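Local atomic coordinates of protein ACDH-11, isoform b (Caenorhabditis elegans, PDB entry 4Y9J), a protein that belongs to the acyl-CoA dehydrogenase family of flavoproteins and binds flavin-adenine dinucleotide as a four-chain assembly. Residues Q19-H25 with D336-R341; R36-R40 with V549-D554; I61-E66 with L134-S138; D485-S491 with I555-Y559. All coordinates share one frame; numbering follows the deposited sequence.

Contact 1: Q19-H25 with D336-R341; sequences QTGPTLH and DYSTKR. With FAD (flavin-adenine dinucleotide), chain C.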
# COMPACT_ATOMS: atom_id res chain seq x y z
N GLN B 19 9.48 26.32 -9.26
CA GLN B 19 8.30 27.00 -9.82
C GLN B 19 7.20 27.14 -8.80
O GLN B 19 6.85 26.15 -8.11
CB GLN B 19 7.75 26.21 -11.01
CG GLN B 19 6.49 26.77 -11.67
CD GLN B 19 6.75 28.19 -12.24
OE1 GLN B 19 7.75 28.42 -12.94
NE2 GLN B 19 5.88 29.14 -11.91
N THR B 20 6.65 28.35 -8.68
CA THR B 20 5.43 28.58 -7.83
C THR B 20 4.21 28.00 -8.52
O THR B 20 4.00 28.22 -9.71
CB THR B 20 5.29 30.08 -7.57
OG1 THR B 20 6.52 30.56 -6.99
CG2 THR B 20 4.13 30.38 -6.61
N GLY B 21 3.44 27.21 -7.82
CA GLY B 21 2.21 26.68 -8.27
C GLY B 21 1.05 27.65 -8.30
O GLY B 21 1.18 28.79 -7.89
N PRO B 22 -0.09 27.20 -8.81
CA PRO B 22 -1.23 28.12 -8.87
C PRO B 22 -1.83 28.37 -7.51
O PRO B 22 -1.77 27.49 -6.62
CB PRO B 22 -2.22 27.34 -9.74
CG PRO B 22 -1.88 25.93 -9.52
CD PRO B 22 -0.38 25.92 -9.47
N THR B 23 -2.48 29.50 -7.37
CA THR B 23 -3.19 29.90 -6.17
C THR B 23 -4.70 29.85 -6.40
O THR B 23 -5.17 30.38 -7.40
CB THR B 23 -2.84 31.35 -5.79
OG1 THR B 23 -1.44 31.47 -5.60
CG2 THR B 23 -3.57 31.84 -4.50
N LEU B 24 -5.43 29.26 -5.44
CA LEU B 24 -6.88 29.24 -5.44
C LEU B 24 -7.35 30.46 -4.71
O LEU B 24 -7.11 30.69 -3.45
CB LEU B 24 -7.44 27.99 -4.77
CG LEU B 24 -8.95 27.94 -4.68
CD1 LEU B 24 -9.51 27.88 -6.08
CD2 LEU B 24 -9.45 26.77 -3.83
N HIS B 25 -8.02 31.29 -5.47
CA HIS B 25 -8.56 32.51 -4.89
C HIS B 25 -10.01 32.27 -4.45
O HIS B 25 -10.62 31.32 -4.90
CB HIS B 25 -8.52 33.63 -5.93
CG HIS B 25 -7.15 33.90 -6.47
ND1 HIS B 25 -6.17 34.53 -5.74
CD2 HIS B 25 -6.62 33.69 -7.70
CE1 HIS B 25 -5.08 34.66 -6.49
NE2 HIS B 25 -5.33 34.15 -7.67
N ASP B 336 -4.47 31.86 -13.18
CA ASP B 336 -3.52 32.31 -12.20
C ASP B 336 -2.07 31.85 -12.48
O ASP B 336 -1.13 32.60 -12.34
CB ASP B 336 -3.94 31.84 -10.84
CG ASP B 336 -3.03 32.32 -9.80
OD1 ASP B 336 -3.17 33.44 -9.39
OD2 ASP B 336 -2.17 31.54 -9.33
N TYR B 337 -1.92 30.60 -12.84
CA TYR B 337 -0.61 30.05 -13.20
C TYR B 337 0.01 30.81 -14.36
O TYR B 337 1.23 31.06 -14.33
CB TYR B 337 -0.73 28.60 -13.54
CG TYR B 337 0.60 27.89 -13.69
CD1 TYR B 337 1.45 27.71 -12.59
CD2 TYR B 337 0.95 27.31 -14.89
CE1 TYR B 337 2.66 27.02 -12.73
CE2 TYR B 337 2.11 26.55 -15.02
CZ TYR B 337 2.96 26.43 -13.96
OH TYR B 337 4.14 25.76 -14.10
N SER B 338 -0.83 31.24 -15.32
CA SER B 338 -0.34 32.00 -16.46
C SER B 338 0.37 33.29 -16.10
O SER B 338 1.19 33.78 -16.89
CB SER B 338 -1.44 32.26 -17.47
OG SER B 338 -2.29 33.32 -17.12
N THR B 339 0.05 33.88 -14.94
CA THR B 339 0.72 35.08 -14.49
C THR B 339 2.06 34.81 -13.82
O THR B 339 2.76 35.70 -13.46
CB THR B 339 -0.14 35.91 -13.48
OG1 THR B 339 -0.30 35.17 -12.26
CG2 THR B 339 -1.51 36.25 -14.07
N LYS B 340 2.38 33.55 -13.57
CA LYS B 340 3.54 33.14 -12.80
C LYS B 340 4.56 32.29 -13.59
O LYS B 340 5.70 32.16 -13.18
CB LYS B 340 3.06 32.18 -11.67
CG LYS B 340 2.55 32.81 -10.41
CD LYS B 340 2.19 31.66 -9.49
CE LYS B 340 0.71 31.55 -9.36
NZ LYS B 340 0.24 32.53 -8.35
N ARG B 341 4.13 31.66 -14.68
CA ARG B 341 4.99 30.71 -15.41
C ARG B 341 5.59 31.43 -16.59
O ARG B 341 4.86 31.83 -17.46
CB ARG B 341 4.18 29.50 -15.88
CG ARG B 341 4.99 28.40 -16.56
CD ARG B 341 6.21 27.90 -15.77
NE ARG B 341 6.90 26.78 -16.47
CZ ARG B 341 8.01 26.11 -16.04
NH1 ARG B 341 8.60 26.36 -14.87
NH2 ARG B 341 8.53 25.12 -16.80
PA FAD C . 5.61 24.53 -19.72
O1A FAD C . 6.39 25.02 -20.99
O2A FAD C . 5.94 25.24 -18.40
O5B FAD C . 3.99 24.79 -19.83
C5B FAD C . 3.31 24.37 -20.99
C4B FAD C . 2.23 25.40 -21.21
O4B FAD C . 2.97 26.58 -21.60
C3B FAD C . 1.34 24.94 -22.36
O3B FAD C . 0.02 25.55 -22.34
C2B FAD C . 2.15 25.43 -23.57
O2B FAD C . 1.34 25.70 -24.69
C1B FAD C . 2.59 26.77 -22.99
N9A FAD C . 3.66 27.37 -23.81
C8A FAD C . 5.00 27.07 -23.71
N7A FAD C . 5.69 27.86 -24.63
C5A FAD C . 4.75 28.67 -25.28
C6A FAD C . 4.77 29.71 -26.33
N6A FAD C . 5.98 30.01 -26.82
N1A FAD C . 3.61 30.30 -26.71
C2A FAD C . 2.41 29.99 -26.20
N3A FAD C . 2.31 29.03 -25.25
C4A FAD C . 3.41 28.35 -24.76
N1 FAD C . 11.15 15.48 -20.73
C2 FAD C . 12.37 15.00 -21.01
O2 FAD C . 13.21 15.77 -21.47
N3 FAD C . 12.66 13.70 -20.90
C4 FAD C . 11.82 12.81 -20.41
O4 FAD C . 12.11 11.62 -20.23
C4X FAD C . 10.46 13.26 -20.03
N5 FAD C . 9.52 12.44 -19.46
C5X FAD C . 8.25 12.89 -19.19
C6 FAD C . 7.26 12.06 -18.64
C7 FAD C . 5.98 12.58 -18.37
C7M FAD C . 4.93 11.68 -17.83
C8 FAD C . 5.69 13.99 -18.64
C8M FAD C . 4.30 14.57 -18.35
C9 FAD C . 6.65 14.82 -19.17
C9A FAD C . 7.93 14.33 -19.45
N10 FAD C . 8.91 15.15 -19.92
C10 FAD C . 10.19 14.68 -20.24
C1' FAD C . 8.62 16.57 -20.06
C2' FAD C . 7.83 17.11 -21.22
O2' FAD C . 8.59 17.03 -22.45
C3' FAD C . 7.42 18.50 -20.74
O3' FAD C . 6.37 18.42 -19.77
C4' FAD C . 6.84 19.21 -21.93
O4' FAD C . 7.94 19.44 -22.84
C5' FAD C . 6.13 20.49 -21.44
O5' FAD C . 7.11 21.34 -20.84
P FAD C . 6.86 21.89 -19.31
O1P FAD C . 6.45 20.73 -18.44
O2P FAD C . 8.13 22.67 -18.93
O3P FAD C . 5.60 22.88 -19.57
O HOH W 1 8.54 30.53 -14.32

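Contact 2: R36-R40 with V549-D554; sequences RTLRR and VANQSD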
# COMPACT_ATOMS: atom_id res chain seq x y z
N ARG B 36 -22.26 38.89 -10.93
CA ARG B 36 -23.07 39.67 -11.90
C ARG B 36 -24.41 38.99 -12.17
O ARG B 36 -25.41 39.66 -12.25
CB ARG B 36 -22.31 39.95 -13.21
CG ARG B 36 -21.20 40.98 -13.09
CD ARG B 36 -20.83 41.65 -14.40
NE ARG B 36 -20.38 40.78 -15.50
CZ ARG B 36 -19.21 40.15 -15.57
NH1 ARG B 36 -18.31 40.24 -14.58
NH2 ARG B 36 -18.91 39.40 -16.63
N THR B 37 -24.41 37.66 -12.25
CA THR B 37 -25.60 36.86 -12.54
C THR B 37 -26.58 36.88 -11.40
O THR B 37 -27.79 37.05 -11.62
CB THR B 37 -25.20 35.41 -12.82
OG1 THR B 37 -24.27 35.40 -13.90
CG2 THR B 37 -26.41 34.55 -13.16
N LEU B 38 -26.07 36.76 -10.16
CA LEU B 38 -26.93 36.87 -8.97
C LEU B 38 -27.57 38.26 -8.81
O LEU B 38 -28.74 38.41 -8.42
CB LEU B 38 -26.16 36.51 -7.67
CG LEU B 38 -25.56 35.10 -7.62
CD1 LEU B 38 -24.85 34.88 -6.27
CD2 LEU B 38 -26.61 34.05 -7.96
N ARG B 39 -26.78 39.29 -9.07
CA ARG B 39 -27.33 40.65 -9.12
C ARG B 39 -28.54 40.80 -10.04
O ARG B 39 -29.43 41.54 -9.74
CB ARG B 39 -26.28 41.63 -9.60
CG ARG B 39 -25.26 42.06 -8.59
CD ARG B 39 -24.25 42.99 -9.23
NE ARG B 39 -23.26 43.34 -8.22
CZ ARG B 39 -23.45 44.26 -7.28
NH1 ARG B 39 -24.58 44.96 -7.23
NH2 ARG B 39 -22.49 44.49 -6.39
N ARG B 40 -28.55 40.12 -11.18
CA ARG B 40 -29.65 40.21 -12.14
C ARG B 40 -30.84 39.41 -11.73
O ARG B 40 -31.95 39.81 -11.97
CB ARG B 40 -29.23 39.64 -13.48
CG ARG B 40 -28.15 40.45 -14.12
CD ARG B 40 -27.87 39.94 -15.53
NE ARG B 40 -29.05 40.23 -16.36
CZ ARG B 40 -29.82 39.32 -16.95
NH1 ARG B 40 -29.55 37.99 -16.86
NH2 ARG B 40 -30.87 39.77 -17.65
N VAL B 549 -25.62 45.72 -15.49
CA VAL B 549 -24.57 44.88 -14.90
C VAL B 549 -23.54 44.42 -15.94
O VAL B 549 -22.38 44.20 -15.58
CB VAL B 549 -25.10 43.65 -14.09
CG1 VAL B 549 -26.37 44.00 -13.31
CG2 VAL B 549 -25.35 42.45 -14.97
N ALA B 550 -23.94 44.31 -17.20
CA ALA B 550 -23.07 43.73 -18.23
C ALA B 550 -21.80 44.55 -18.36
O ALA B 550 -21.86 45.78 -18.23
CB ALA B 550 -23.81 43.73 -19.56
N ASN B 551 -20.65 43.91 -18.60
CA ASN B 551 -19.47 44.65 -19.08
C ASN B 551 -19.16 44.24 -20.53
O ASN B 551 -19.83 43.38 -21.11
CB ASN B 551 -18.27 44.43 -18.16
CG ASN B 551 -17.87 42.99 -18.06
OD1 ASN B 551 -17.97 42.24 -19.04
ND2 ASN B 551 -17.47 42.55 -16.88
N GLN B 552 -18.12 44.83 -21.11
CA GLN B 552 -17.75 44.59 -22.51
C GLN B 552 -17.48 43.09 -22.78
O GLN B 552 -17.88 42.56 -23.81
CB GLN B 552 -16.55 45.45 -22.89
CG GLN B 552 -16.19 45.40 -24.38
CD GLN B 552 -17.34 45.84 -25.26
OE1 GLN B 552 -18.16 46.61 -24.85
NE2 GLN B 552 -17.42 45.33 -26.46
N SER B 553 -16.88 42.41 -21.82
CA SER B 553 -16.59 40.97 -21.98
C SER B 553 -17.92 40.22 -22.17
O SER B 553 -18.00 39.25 -22.92
CB SER B 553 -15.83 40.40 -20.79
OG SER B 553 -16.70 39.88 -19.73
N ASP B 554 -19.00 40.69 -21.54
CA ASP B 554 -20.27 39.99 -21.63
C ASP B 554 -20.79 40.04 -23.06
O ASP B 554 -21.33 39.03 -23.55
CB ASP B 554 -21.31 40.58 -20.65
CG ASP B 554 -21.00 40.25 -19.18
OD1 ASP B 554 -20.55 39.13 -18.85
OD2 ASP B 554 -21.27 41.12 -18.30

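Contact 3: I61-E66 with L134-S138; sequences ITSEVE and LFSPS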
# COMPACT_ATOMS: atom_id res chain seq x y z
N ILE B 61 -13.77 28.05 1.81
CA ILE B 61 -13.28 27.13 0.81
C ILE B 61 -11.74 27.20 0.77
O ILE B 61 -11.08 26.17 0.78
CB ILE B 61 -13.85 27.41 -0.60
CG1 ILE B 61 -15.38 27.30 -0.71
CG2 ILE B 61 -13.19 26.57 -1.67
CD1 ILE B 61 -15.93 25.97 -0.47
N THR B 62 -11.17 28.40 0.67
CA THR B 62 -9.75 28.54 0.50
C THR B 62 -9.00 28.20 1.80
O THR B 62 -7.98 27.52 1.77
CB THR B 62 -9.32 29.93 0.01
OG1 THR B 62 -9.73 30.94 0.94
CG2 THR B 62 -9.85 30.21 -1.44
N SER B 63 -9.57 28.58 2.92
CA SER B 63 -8.92 28.39 4.20
C SER B 63 -9.08 26.99 4.77
O SER B 63 -8.27 26.62 5.59
CB SER B 63 -9.39 29.43 5.20
OG SER B 63 -10.69 29.15 5.70
N GLU B 64 -10.15 26.25 4.41
CA GLU B 64 -10.50 24.97 5.08
C GLU B 64 -10.96 23.87 4.14
O GLU B 64 -10.38 22.76 4.14
CB GLU B 64 -11.51 25.14 6.20
CG GLU B 64 -11.78 23.89 7.03
CD GLU B 64 -12.85 24.06 8.07
OE1 GLU B 64 -13.63 25.06 7.97
OE2 GLU B 64 -12.91 23.21 9.02
N VAL B 65 -11.95 24.13 3.31
CA VAL B 65 -12.62 23.04 2.62
C VAL B 65 -11.68 22.44 1.60
O VAL B 65 -11.61 21.22 1.50
CB VAL B 65 -13.94 23.46 1.92
CG1 VAL B 65 -14.61 22.28 1.28
CG2 VAL B 65 -14.89 24.13 2.93
N GLU B 66 -11.01 23.27 0.79
CA GLU B 66 -10.08 22.73 -0.20
C GLU B 66 -9.11 21.63 0.40
O GLU B 66 -8.89 20.61 -0.23
CB GLU B 66 -9.36 23.89 -0.87
CG GLU B 66 -8.26 23.50 -1.82
CD GLU B 66 -8.74 22.94 -3.16
OE1 GLU B 66 -9.94 22.71 -3.42
OE2 GLU B 66 -7.85 22.70 -3.97
N LEU B 134 -19.74 26.72 -5.59
CA LEU B 134 -18.51 27.02 -4.89
C LEU B 134 -17.93 25.76 -4.18
O LEU B 134 -16.71 25.52 -4.21
CB LEU B 134 -18.72 28.12 -3.88
CG LEU B 134 -19.26 29.43 -4.45
CD1 LEU B 134 -19.42 30.38 -3.27
CD2 LEU B 134 -18.31 30.00 -5.49
N PHE B 135 -18.81 24.92 -3.64
CA PHE B 135 -18.40 23.75 -2.85
C PHE B 135 -17.80 22.68 -3.74
O PHE B 135 -16.74 22.11 -3.42
CB PHE B 135 -19.62 23.20 -2.05
CG PHE B 135 -19.33 22.02 -1.17
CD1 PHE B 135 -18.34 22.10 -0.20
CD2 PHE B 135 -20.02 20.84 -1.32
CE1 PHE B 135 -18.07 21.06 0.66
CE2 PHE B 135 -19.73 19.76 -0.47
CZ PHE B 135 -18.79 19.88 0.52
N SER B 136 -18.46 22.42 -4.88
CA SER B 136 -18.25 21.16 -5.62
C SER B 136 -16.78 20.79 -5.97
O SER B 136 -16.37 19.66 -5.70
CB SER B 136 -19.16 21.15 -6.85
OG SER B 136 -19.28 19.83 -7.32
N PRO B 137 -15.98 21.72 -6.52
CA PRO B 137 -14.62 21.35 -6.85
C PRO B 137 -13.68 21.25 -5.65
O PRO B 137 -12.59 20.72 -5.79
CB PRO B 137 -14.16 22.46 -7.80
CG PRO B 137 -15.05 23.62 -7.52
CD PRO B 137 -16.33 23.04 -7.07
N SER B 138 -14.10 21.70 -4.49
CA SER B 138 -13.34 21.41 -3.28
C SER B 138 -13.89 20.36 -2.33
O SER B 138 -13.35 20.18 -1.23
CB SER B 138 -13.25 22.69 -2.48
OG SER B 138 -12.50 23.63 -3.21

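Contact 4: D485-S491 with I555-Y559; sequences DEKLKKS and IEVAY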
# COMPACT_ATOMS: atom_id res chain seq x y z
N ASP B 485 -26.37 47.40 -30.33
CA ASP B 485 -25.02 46.80 -30.50
C ASP B 485 -25.07 45.80 -31.65
O ASP B 485 -25.84 44.83 -31.60
CB ASP B 485 -24.57 46.07 -29.24
CG ASP B 485 -23.11 45.64 -29.30
OD1 ASP B 485 -22.75 44.85 -30.19
OD2 ASP B 485 -22.34 46.07 -28.42
N GLU B 486 -24.27 46.07 -32.68
CA GLU B 486 -24.14 45.23 -33.87
C GLU B 486 -23.84 43.75 -33.62
O GLU B 486 -24.30 42.87 -34.35
CB GLU B 486 -22.98 45.78 -34.68
CG GLU B 486 -22.83 45.16 -36.06
CD GLU B 486 -22.30 46.13 -37.10
OE1 GLU B 486 -22.90 47.23 -37.30
OE2 GLU B 486 -21.27 45.76 -37.72
N LYS B 487 -23.02 43.49 -32.62
CA LYS B 487 -22.65 42.10 -32.27
C LYS B 487 -23.80 41.35 -31.65
O LYS B 487 -24.01 40.19 -31.94
CB LYS B 487 -21.45 42.06 -31.35
CG LYS B 487 -20.16 42.36 -32.09
CD LYS B 487 -18.98 42.50 -31.16
CE LYS B 487 -17.70 42.70 -31.97
NZ LYS B 487 -16.49 42.28 -31.22
N LEU B 488 -24.61 42.05 -30.86
CA LEU B 488 -25.76 41.43 -30.25
C LEU B 488 -26.88 41.24 -31.28
O LEU B 488 -27.59 40.25 -31.24
CB LEU B 488 -26.20 42.24 -29.06
CG LEU B 488 -25.11 42.33 -27.98
CD1 LEU B 488 -25.57 43.27 -26.88
CD2 LEU B 488 -24.79 40.95 -27.39
N LYS B 489 -27.04 42.18 -32.20
CA LYS B 489 -28.01 41.97 -33.29
C LYS B 489 -27.65 40.71 -34.05
O LYS B 489 -28.52 39.85 -34.31
CB LYS B 489 -28.11 43.16 -34.27
CG LYS B 489 -29.06 42.86 -35.46
CD LYS B 489 -28.98 43.83 -36.67
CE LYS B 489 -29.00 45.27 -36.26
NZ LYS B 489 -29.09 46.14 -37.46
N LYS B 490 -26.37 40.58 -34.40
CA LYS B 490 -25.95 39.41 -35.16
C LYS B 490 -26.21 38.14 -34.35
O LYS B 490 -26.64 37.11 -34.89
CB LYS B 490 -24.46 39.50 -35.49
CG LYS B 490 -24.14 40.33 -36.71
CD LYS B 490 -22.73 40.04 -37.21
CE LYS B 490 -21.73 41.09 -36.74
NZ LYS B 490 -21.82 42.30 -37.61
N SER B 491 -25.91 38.20 -33.06
CA SER B 491 -26.12 37.07 -32.18
C SER B 491 -27.57 36.64 -32.13
O SER B 491 -27.87 35.45 -32.27
CB SER B 491 -25.61 37.39 -30.77
OG SER B 491 -24.22 37.73 -30.78
N ILE B 555 -20.65 41.17 -23.73
CA ILE B 555 -21.09 41.30 -25.15
C ILE B 555 -20.25 40.41 -26.08
O ILE B 555 -20.76 39.71 -26.95
CB ILE B 555 -21.05 42.76 -25.68
CG1 ILE B 555 -22.11 43.62 -24.99
CG2 ILE B 555 -21.34 42.81 -27.17
CD1 ILE B 555 -21.86 45.11 -25.04
N GLU B 556 -18.95 40.45 -25.89
CA GLU B 556 -18.05 39.70 -26.73
C GLU B 556 -18.26 38.18 -26.58
O GLU B 556 -18.18 37.43 -27.55
CB GLU B 556 -16.62 40.06 -26.36
CG GLU B 556 -15.63 39.44 -27.31
CD GLU B 556 -15.79 39.92 -28.77
OE1 GLU B 556 -15.29 39.19 -29.70
OE2 GLU B 556 -16.36 41.04 -28.98
N VAL B 557 -18.56 37.75 -25.36
CA VAL B 557 -18.84 36.34 -25.09
C VAL B 557 -20.15 35.90 -25.78
O VAL B 557 -20.21 34.83 -26.39
CB VAL B 557 -18.95 36.09 -23.58
CG1 VAL B 557 -19.54 34.74 -23.31
CG2 VAL B 557 -17.59 36.17 -22.92
N ALA B 558 -21.19 36.75 -25.74
CA ALA B 558 -22.45 36.39 -26.39
C ALA B 558 -22.25 36.28 -27.89
O ALA B 558 -22.82 35.37 -28.52
CB ALA B 558 -23.55 37.35 -26.07
N TYR B 559 -21.49 37.23 -28.46
CA TYR B 559 -21.21 37.21 -29.86
C TYR B 559 -20.44 35.94 -30.28
O TYR B 559 -20.83 35.26 -31.24
CB TYR B 559 -20.46 38.49 -30.29
CG TYR B 559 -19.95 38.36 -31.67
CD1 TYR B 559 -20.78 38.59 -32.73
CD2 TYR B 559 -18.66 37.88 -31.94
CE1 TYR B 559 -20.37 38.44 -34.02
CE2 TYR B 559 -18.24 37.73 -33.25
CZ TYR B 559 -19.12 38.03 -34.29
OH TYR B 559 -18.79 37.90 -35.63

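Contact 1: Q19-H25 with D336-R341
Arg341 and Gln19 meet where the loop 19-25 runs past the C-terminal end of helix 304-338. Arg341 NH1 donates to Gln19 OE1 at 2.9 Å in a nearly straight bond (172°); the oxygen lies in the guanidinium plane, but the amide stands almost perpendicular to it. Another part of the same guanidinium edge serves flavin-adenine dinucleotide: Arg341 NE bonds to FAD O2A at 2.6 Å, and NH2 adds weak bonds to O2A and O2P. A bend at chi2 (61°) brings the Gln19 amide round so that NE2, too, is held, by Thr20 O at 3.0 Å and by Lys340 O at 3.3 Å, the latter met from above its carbonyl plane. Tyr337 packs against the same residues. Its OH touches Gln19 CG (3.5 Å), Thr20 O sits at the ring edge, and Arg341 CB lies over one face, toward the rim. At the far end His25 NE2 donates to Asp336 OD1 at 2.9 Å, reaching the oxygen from above the carboxylate plane. A neighbouring subunit completes the site: its Lys193 O also accepts from Arg341 NH1, and its Phe591 meets the His25 ring nearly at right angles. Thr191 and Ser225 of that subunit bond to the same cofactor, making this an FAD site shared between subunits, with an arginine on the diphosphate, as in other acyl-CoA dehydrogenases.

Contact 2: R36-R40 with V549-D554
Arg36 reaches from helix 34-41 to the start of helix 552-563, touching Val549 on the way. Its CB lies 4.3 Å from Val549 CG2, and CD rests 3.2 Å from Val549 O. A bend at chi3 (-58°) then swings the guanidinium onto Asp554, which it grips side-on. NE donates to Asp554 OD2 at 3.0 Å on the syn lone pair, and NH2 donates to OD1 at 2.8 Å, nearly straight (172°) and within the guanidinium plane. Asn551 ND2 lies over CZ, 3.2 Å above the centre of one guanidinium face; both groups are donors, so this is packing without a bond. The tip goes on to a second carboxylate, NH2 forming a salt bridge with Asp589 of a neighbouring subunit. Asp554 is itself held in place, since OD2 also accepts from Asn551 N while Asn551 OD1 accepts from Asp554 N (3.1 Å), a capping box at the helix start. One turn along helix 34-41, Arg40 lays CG against Val549 CG2 (3.5 Å) and sends its charged end to Asp546 and Asp542. Helix 34-41 is thus tied to the N-terminus of helix 552-563, with helix 524-545 beside both and helix 352-383 touching Arg36 through Arg366.

Contact 3: I61-E66 with L134-S138
The polar part of the contact is a single short bond, in which Ser138 OG donates to Glu66 OE1 at 2.7 Å. The hydroxyl meets the carboxylate on its anti side, 22° out of plane. Glu66 has CG anti to the backbone N and bends at chi2 (74°), which carries OE1 over to the serine. Arg329 of helix 304-338 joins both partners, forming a salt bridge with Glu66 OE1 and a hydrogen bond with Ser138 OG, so a buried serine and a carboxylate share one guanidinium; its positive charge probably helps keep Glu66 ionised.

Among the backbones, Val65 O and Ser138 O come within 3.4 Å of each other, two acceptors brought together by close packing. Helix 44-74 widens here into a pi-type turn, Glu66 N bonding to Ile61 O at 2.9 Å. Within the helical N-terminal domain of the acyl-CoA dehydrogenase fold, this turn faces the C-terminal end of helix 121-135 and the residues just after it.

The packing contacts come from one side of the widened helix. Val65 CG1 is set anti to the backbone N (chi1 -177°) and reaches Phe135 CE1 at 3.7 Å, the valine crossing the aromatic side chain at about a right angle; the same methyl lies 3.5 Å from Ser138 O. Ile61 uses two branches, CG2 against Ser138 OG (3.4 Å) and CD1 against Leu134 O (3.8 Å). Leu101 of helix 96-107 touches Val65, and Cys105 of that helix touches Phe135.

Contact 4: D485-S491 with I555-Y559
Lys487 O lies in plane at the edge of the Tyr559 ring, 3.7 Å from CD1, and is gripped twice by Ser491. The serine OG donates to it at 2.7 Å and the helical N-H reaches it from the opposite face of the carbonyl. This is a pair of helices running in the same general direction in the helical C-terminal region: the axes of 486-491 and 555-559 approach to 8.9 Å at an angle of 29°. With chi1 at -59°, Ser491 OG also faces the partner helix, 3.2 Å from Tyr559 CA. The side chain of Lys487 runs out extended, its CB and CG packed against the tyrosine, until NZ donates to Glu556 OE2 on the syn lone pair at 2.6 Å, a salt bridge. Glu556 OE1 has a second cation in Arg560. Leu488 crosses Ile555 at about a right angle, CG to CG2 at 3.9 Å, and its CD2 meets Ala558 CB. Leu540 and Ala544 of helix 524-545 pack on Ala558 and Leu488 respectively. Asp485 caps the first helix: its OD1 accepts from Lys487 N at 2.8 Å, while OD2 touches Ile555 CD1 at 3.5 Å.

Overall arrangement
Contacts 1 and 3, their centres 18 Å apart, form one neighbourhood and contacts 2 and 4 another. In the first, the loop 19-25 reaches helix 44-74, Leu24 O packing on Thr62 CG2 at 3.4 Å, and contact 3 is nested inside the chain loop that contact 1 closes. Contact 1 reaches flavin-adenine dinucleotide through Arg341. A bound UCC, not necessarily the same molecule, lies about 10 Å from the side chain of Arg341 and about 9 Å from that of Phe135. Contacts 2 and 4 use successive turns of helix 552-563, their centres 14 Å apart; between neighbourhoods, contacts 3 and 4 have centres 35 Å apart. Contacts 1, 2 and 4 touch the second subunit, contact 3 no other protein chain.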